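Local structure of pseudoalteromonas arctica PAMC 21717 (Pseudoalteromonas arctica, 5YL7) at residues D205-Y210 / S238-A243; V221-V224 / R230-Y233. The protein probably hydrolyses peptide bonds as a cold-active, calcium-binding serine protease of the subtilase family, from a psychrophilic bacterium. All coordinates share one frame; numbering follows the deposited sequence.

Interaction 1 of 2, residues D205-Y210 / S238-A243. With CA (calcium ion), chain F.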
loop_
_atom_site.group_PDB
_atom_site.type_symbol
_atom_site.label_atom_id
_atom_site.label_comp_id
_atom_site.label_asym_id
_atom_site.label_seq_id
_atom_site.Cartn_x
_atom_site.Cartn_y
_atom_site.Cartn_z
ATOM N N ASP A 205 8.039 -9.043 -15.308
ATOM C CA ASP A 205 9.062 -8.464 -16.154
ATOM C C ASP A 205 10.069 -7.759 -15.255
ATOM O O ASP A 205 9.947 -7.629 -14.043
ATOM C CB ASP A 205 8.398 -7.505 -17.159
ATOM C CG ASP A 205 9.304 -7.026 -18.367
ATOM O OD1 ASP A 205 10.291 -7.640 -18.604
ATOM O OD2 ASP A 205 8.798 -6.051 -18.901
ATOM N N ASN A 206 11.109 -7.235 -15.887
ATOM C CA ASN A 206 12.203 -6.505 -15.194
ATOM C C ASN A 206 11.713 -5.199 -14.622
ATOM O O ASN A 206 11.222 -4.257 -15.254
ATOM C CB ASN A 206 13.310 -6.222 -16.227
ATOM C CG ASN A 206 14.523 -5.523 -15.703
ATOM O OD1 ASN A 206 14.595 -5.143 -14.548
ATOM N ND2 ASN A 206 15.514 -5.317 -16.626
ATOM N N SER A 207 11.812 -5.078 -13.300
ATOM C CA SER A 207 11.368 -3.957 -12.523
ATOM C C SER A 207 12.106 -2.682 -12.800
ATOM O O SER A 207 11.598 -1.643 -12.489
ATOM C CB SER A 207 11.458 -4.331 -11.040
ATOM O OG SER A 207 12.779 -4.623 -10.670
ATOM N N ALA A 208 13.231 -2.765 -13.520
ATOM C CA ALA A 208 13.934 -1.544 -13.991
ATOM C C ALA A 208 13.061 -0.711 -14.831
ATOM O O ALA A 208 13.238 0.516 -14.927
ATOM C CB ALA A 208 15.154 -1.928 -14.804
ATOM N N ASN A 209 12.040 -1.259 -15.492
ATOM C CA ASN A 209 11.282 -0.553 -16.460
ATOM C C ASN A 209 9.875 -0.208 -16.127
ATOM O O ASN A 209 9.035 0.111 -16.957
ATOM C CB ASN A 209 11.326 -1.386 -17.747
ATOM C CG ASN A 209 12.781 -1.515 -18.251
ATOM O OD1 ASN A 209 13.580 -0.525 -18.163
ATOM N ND2 ASN A 209 13.117 -2.684 -18.672
ATOM N N TYR A 210 9.620 -0.111 -14.819
ATOM C CA TYR A 210 8.327 0.149 -14.252
ATOM C C TYR A 210 8.445 1.208 -13.126
ATOM O O TYR A 210 9.278 1.032 -12.237
ATOM C CB TYR A 210 7.619 -1.123 -13.767
ATOM C CG TYR A 210 7.354 -2.068 -14.906
ATOM C CD1 TYR A 210 6.245 -1.890 -15.732
ATOM C CD2 TYR A 210 8.276 -2.967 -15.315
ATOM C CE1 TYR A 210 6.093 -2.720 -16.839
ATOM C CE2 TYR A 210 8.138 -3.791 -16.455
ATOM C CZ TYR A 210 6.984 -3.616 -17.138
ATOM O OH TYR A 210 6.744 -4.457 -18.265
ATOM N N SER A 238 17.057 -6.012 -10.185
ATOM C CA SER A 238 17.994 -5.495 -9.242
ATOM C C SER A 238 17.474 -4.391 -8.323
ATOM O O SER A 238 17.937 -4.315 -7.186
ATOM C CB SER A 238 19.236 -4.919 -10.007
ATOM O OG SER A 238 19.763 -5.871 -10.900
ATOM N N ASN A 239 16.487 -3.636 -8.765
ATOM C CA ASN A 239 15.984 -2.582 -7.951
ATOM C C ASN A 239 14.905 -3.041 -6.970
ATOM O O ASN A 239 14.428 -2.240 -6.165
ATOM C CB ASN A 239 15.496 -1.389 -8.756
ATOM C CG ASN A 239 14.252 -1.614 -9.513
ATOM O OD1 ASN A 239 13.451 -2.529 -9.160
ATOM N ND2 ASN A 239 13.924 -0.821 -10.503
ATOM N N ILE A 240 14.590 -4.318 -6.898
ATOM C CA ILE A 240 13.675 -4.809 -5.811
ATOM C C ILE A 240 14.507 -4.772 -4.560
ATOM O O ILE A 240 15.660 -5.290 -4.497
ATOM C CB ILE A 240 13.232 -6.241 -6.077
ATOM C CG1 ILE A 240 12.408 -6.340 -7.418
ATOM C CG2 ILE A 240 12.367 -6.718 -4.911
ATOM C CD1 ILE A 240 11.181 -5.606 -7.524
ATOM N N ASP A 241 13.918 -4.179 -3.501
ATOM C CA ASP A 241 14.585 -4.159 -2.218
ATOM C C ASP A 241 14.256 -5.317 -1.368
ATOM O O ASP A 241 15.121 -5.957 -0.699
ATOM C CB ASP A 241 14.204 -2.861 -1.496
ATOM C CG ASP A 241 14.731 -1.656 -2.231
ATOM O OD1 ASP A 241 16.009 -1.585 -2.417
ATOM O OD2 ASP A 241 13.994 -0.734 -2.642
ATOM N N VAL A 242 12.959 -5.669 -1.275
ATOM C CA VAL A 242 12.399 -6.749 -0.434
ATOM C C VAL A 242 11.181 -7.331 -1.117
ATOM O O VAL A 242 10.646 -6.734 -2.055
ATOM C CB VAL A 242 11.990 -6.238 0.970
ATOM C CG1 VAL A 242 13.179 -5.635 1.730
ATOM C CG2 VAL A 242 10.862 -5.222 0.871
ATOM N N ALA A 243 10.740 -8.486 -0.617
ATOM C CA ALA A 243 9.487 -9.050 -0.999
ATOM C C ALA A 243 8.538 -9.132 0.157
ATOM O O ALA A 243 8.958 -9.204 1.311
ATOM C CB ALA A 243 9.692 -10.429 -1.592
HETATM CA CA CA F . 15.541 1.092 -2.932
HETATM O O HOH W 1 16.938 -5.429 -13.148
HETATM O O HOH W 2 15.344 0.121 -5.175
HETATM O O HOH W 3 16.925 -0.871 -4.498
HETATM O O HOH W 4 17.893 0.889 -3.243
HETATM O O HOH W 5 15.327 2.864 -4.735
HETATM O O HOH W 6 16.356 3.333 -2.096
#
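The side-chain oxygen of Asn239 is gripped twice: the hydroxyl of Ser207 donates to it, OG to OD1 2.7 Å, and Asn220 ND2 of the neighbouring strand 219-224 donates as well. The serine oxygen, as donor, stands above the amide carbonyl plane, 46° out of it. The other end of the same amide turns back to the same residue, with Asn239 ND2 reaching Ser207 O over 3.2 Å. That oxygen is met from well above its own carbonyl plane, although it lies close to the plane of the donating amide. Both polar atoms of the amide thus engage one serine, and the two opposite roles, acceptor and donor, fix which way round the amide lies. Ser207 OG stands between its backbone N and carbonyl carbon (chi1 61°), a setting that puts the hydroxyl at the amide oxygen. The end of Ile240 lies against the same serine, CD1 at 3.8 Å from Ser207 CB. The serine opens a short 3-10 turn, introduced by an Asx turn in which Asn206 OD1 accepts from Ala208 N, 2.9 Å. A water extends this feature to the facing segment, donating to Asn206 OD1 and accepting from Ser238 N. Beyond Asn239 the chain leads into edge strand 242-245 of the parallel subtilase sheet, and on the way Asp241 holds a calcium ion through both carboxylate oxygens, OD2 at 2.4 Å and OD1 at 2.8 Å from the metal. Val218 O and Glu307 also bind this ion, and one of its waters donates to Asn239 O, tying the asparagine's backbone to the metal's shell.

Interaction 2 of 2, residues V221-V224 / R230-Y233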
loop_
_atom_site.group_PDB
_atom_site.type_symbol
_atom_site.label_atom_id
_atom_site.label_comp_id
_atom_site.label_asym_id
_atom_site.label_seq_id
_atom_site.Cartn_x
_atom_site.Cartn_y
_atom_site.Cartn_z
ATOM N N VAL A 221 8.965 -3.129 -3.836
ATOM C CA VAL A 221 8.501 -4.392 -3.207
ATOM C C VAL A 221 7.969 -5.349 -4.270
ATOM O O VAL A 221 7.026 -5.044 -5.007
ATOM C CB VAL A 221 7.392 -4.070 -2.213
ATOM C CG1 VAL A 221 6.901 -5.351 -1.523
ATOM C CG2 VAL A 221 7.875 -3.077 -1.167
ATOM N N ALA A 222 8.595 -6.545 -4.268
ATOM C CA ALA A 222 8.106 -7.706 -5.074
ATOM C C ALA A 222 7.109 -8.479 -4.232
ATOM O O ALA A 222 7.044 -8.413 -3.012
ATOM C CB ALA A 222 9.267 -8.576 -5.495
ATOM N N SER A 223 6.297 -9.310 -4.912
ATOM C CA SER A 223 5.265 -10.086 -4.287
ATOM C C SER A 223 5.564 -11.568 -4.217
ATOM O O SER A 223 5.974 -12.130 -5.289
ATOM C CB SER A 223 3.976 -9.932 -5.044
ATOM O OG SER A 223 2.975 -10.806 -4.517
ATOM N N VAL A 224 5.400 -12.207 -3.088
ATOM C CA VAL A 224 5.354 -13.656 -2.943
ATOM C C VAL A 224 3.951 -14.110 -2.783
ATOM O O VAL A 224 3.047 -13.439 -2.265
ATOM C CB VAL A 224 6.250 -14.219 -1.855
ATOM C CG1 VAL A 224 7.722 -13.913 -2.140
ATOM C CG2 VAL A 224 5.854 -13.729 -0.481
ATOM N N ARG A 230 8.108 -16.417 -5.616
ATOM C CA ARG A 230 7.629 -15.274 -6.370
ATOM C C ARG A 230 6.247 -15.466 -6.873
ATOM O O ARG A 230 5.905 -16.495 -7.508
ATOM C CB ARG A 230 8.576 -14.972 -7.585
ATOM C CG ARG A 230 8.266 -13.629 -8.217
ATOM C CD ARG A 230 9.316 -13.228 -9.225
ATOM N NE ARG A 230 9.461 -14.158 -10.339
ATOM C CZ ARG A 230 8.735 -14.209 -11.424
ATOM N NH1 ARG A 230 7.775 -13.388 -11.701
ATOM N NH2 ARG A 230 9.083 -15.156 -12.364
ATOM N N ALA A 231 5.329 -14.542 -6.667
ATOM C CA ALA A 231 4.014 -14.622 -7.293
ATOM C C ALA A 231 4.173 -14.524 -8.770
ATOM O O ALA A 231 4.994 -13.764 -9.271
ATOM C CB ALA A 231 3.128 -13.471 -6.744
ATOM N N TYR A 232 3.380 -15.309 -9.523
ATOM C CA TYR A 232 3.633 -15.460 -10.960
ATOM C C TYR A 232 3.695 -14.162 -11.696
ATOM O O TYR A 232 4.432 -14.054 -12.711
ATOM C CB TYR A 232 2.577 -16.374 -11.592
ATOM C CG TYR A 232 1.151 -15.940 -11.423
ATOM C CD1 TYR A 232 0.519 -15.104 -12.317
ATOM C CD2 TYR A 232 0.370 -16.378 -10.323
ATOM C CE1 TYR A 232 -0.797 -14.753 -12.193
ATOM C CE2 TYR A 232 -0.924 -16.065 -10.179
ATOM C CZ TYR A 232 -1.541 -15.248 -11.102
ATOM O OH TYR A 232 -2.902 -14.897 -11.039
ATOM N N TYR A 233 2.947 -13.143 -11.325
ATOM C CA TYR A 233 2.871 -11.875 -12.015
ATOM C C TYR A 233 3.961 -10.876 -11.549
ATOM O O TYR A 233 4.032 -9.816 -12.160
ATOM C CB TYR A 233 1.481 -11.234 -11.792
ATOM C CG TYR A 233 1.172 -11.084 -10.317
ATOM C CD1 TYR A 233 1.784 -10.096 -9.561
ATOM C CD2 TYR A 233 0.364 -11.986 -9.611
ATOM C CE1 TYR A 233 1.621 -10.035 -8.189
ATOM C CE2 TYR A 233 0.192 -11.924 -8.276
ATOM C CZ TYR A 233 0.856 -11.002 -7.529
ATOM O OH TYR A 233 0.725 -10.905 -6.157
#
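Ser223 meets Tyr233 hydroxyl to hydroxyl, OG to OH 2.8 Å. The serine oxygen lies obliquely off the tyrosine ring, and Ser223 CB comes within 3.9 Å of Tyr233 CE1. On another side of the hydroxyl sits the methyl of Ala231, its CB 3.5 Å from Ser223 OG. The backbone adds a straight bond, Ala231 N giving its hydrogen to Ser223 O at 2.9 Å and 168°. Together with the single bridge between Val224 and Arg230, whose CA atoms are 4.4 Å apart, it brings the loop back against the end of strand 219-224, a strand of the parallel subtilase sheet. Further out, the torsions explain the meeting: Ser223 OG is swung anti to its own N (chi1 174°), while the Tyr233 ring, with chi1 at 56°, is carried back over its own backbone so that its OH ends at the serine. That OH also bonds to Gly247 O, and Asn202 and Gln278 pack on the side chain. Thr280 and Ala283 of helix 280-297 touch Ser223; this helix carries Ser281 of what looks like the catalytic triad, which lies near Tyr233 without touching it. A phenylalanine at Tyr233 would probably leave both Ser223 OG and Gly247 O without this partner. Arg230 NH1 turns to Ser234 O and Asn204 OD1, which takes its charge away from Ser223, so the buried junction rests on neutral groups: two hydroxyls, an amide N-H and backbone carbonyls.

How the interactions relate
Interactions 1 and 2 sit about 10 Å apart, centre to centre, on the same side of the chain's middle, and illustrate how loops are fastened around one edge of a parallel sheet. Along the chain the order is 205-210, 221-224, 230-233, 238-243, so interaction 2 falls wholly between the two segments of interaction 1. The two meet where strands 219-224 and 242-245 run side by side: Val242 O probably accepts from Ala222 N at 3.0 Å, and Ile240 CG2 packs on Ala222 CB at 3.7 Å. Interaction 1 contributes a calcium ligand, whereas interaction 2 lies toward the probable active site, the two being joined through the sheet.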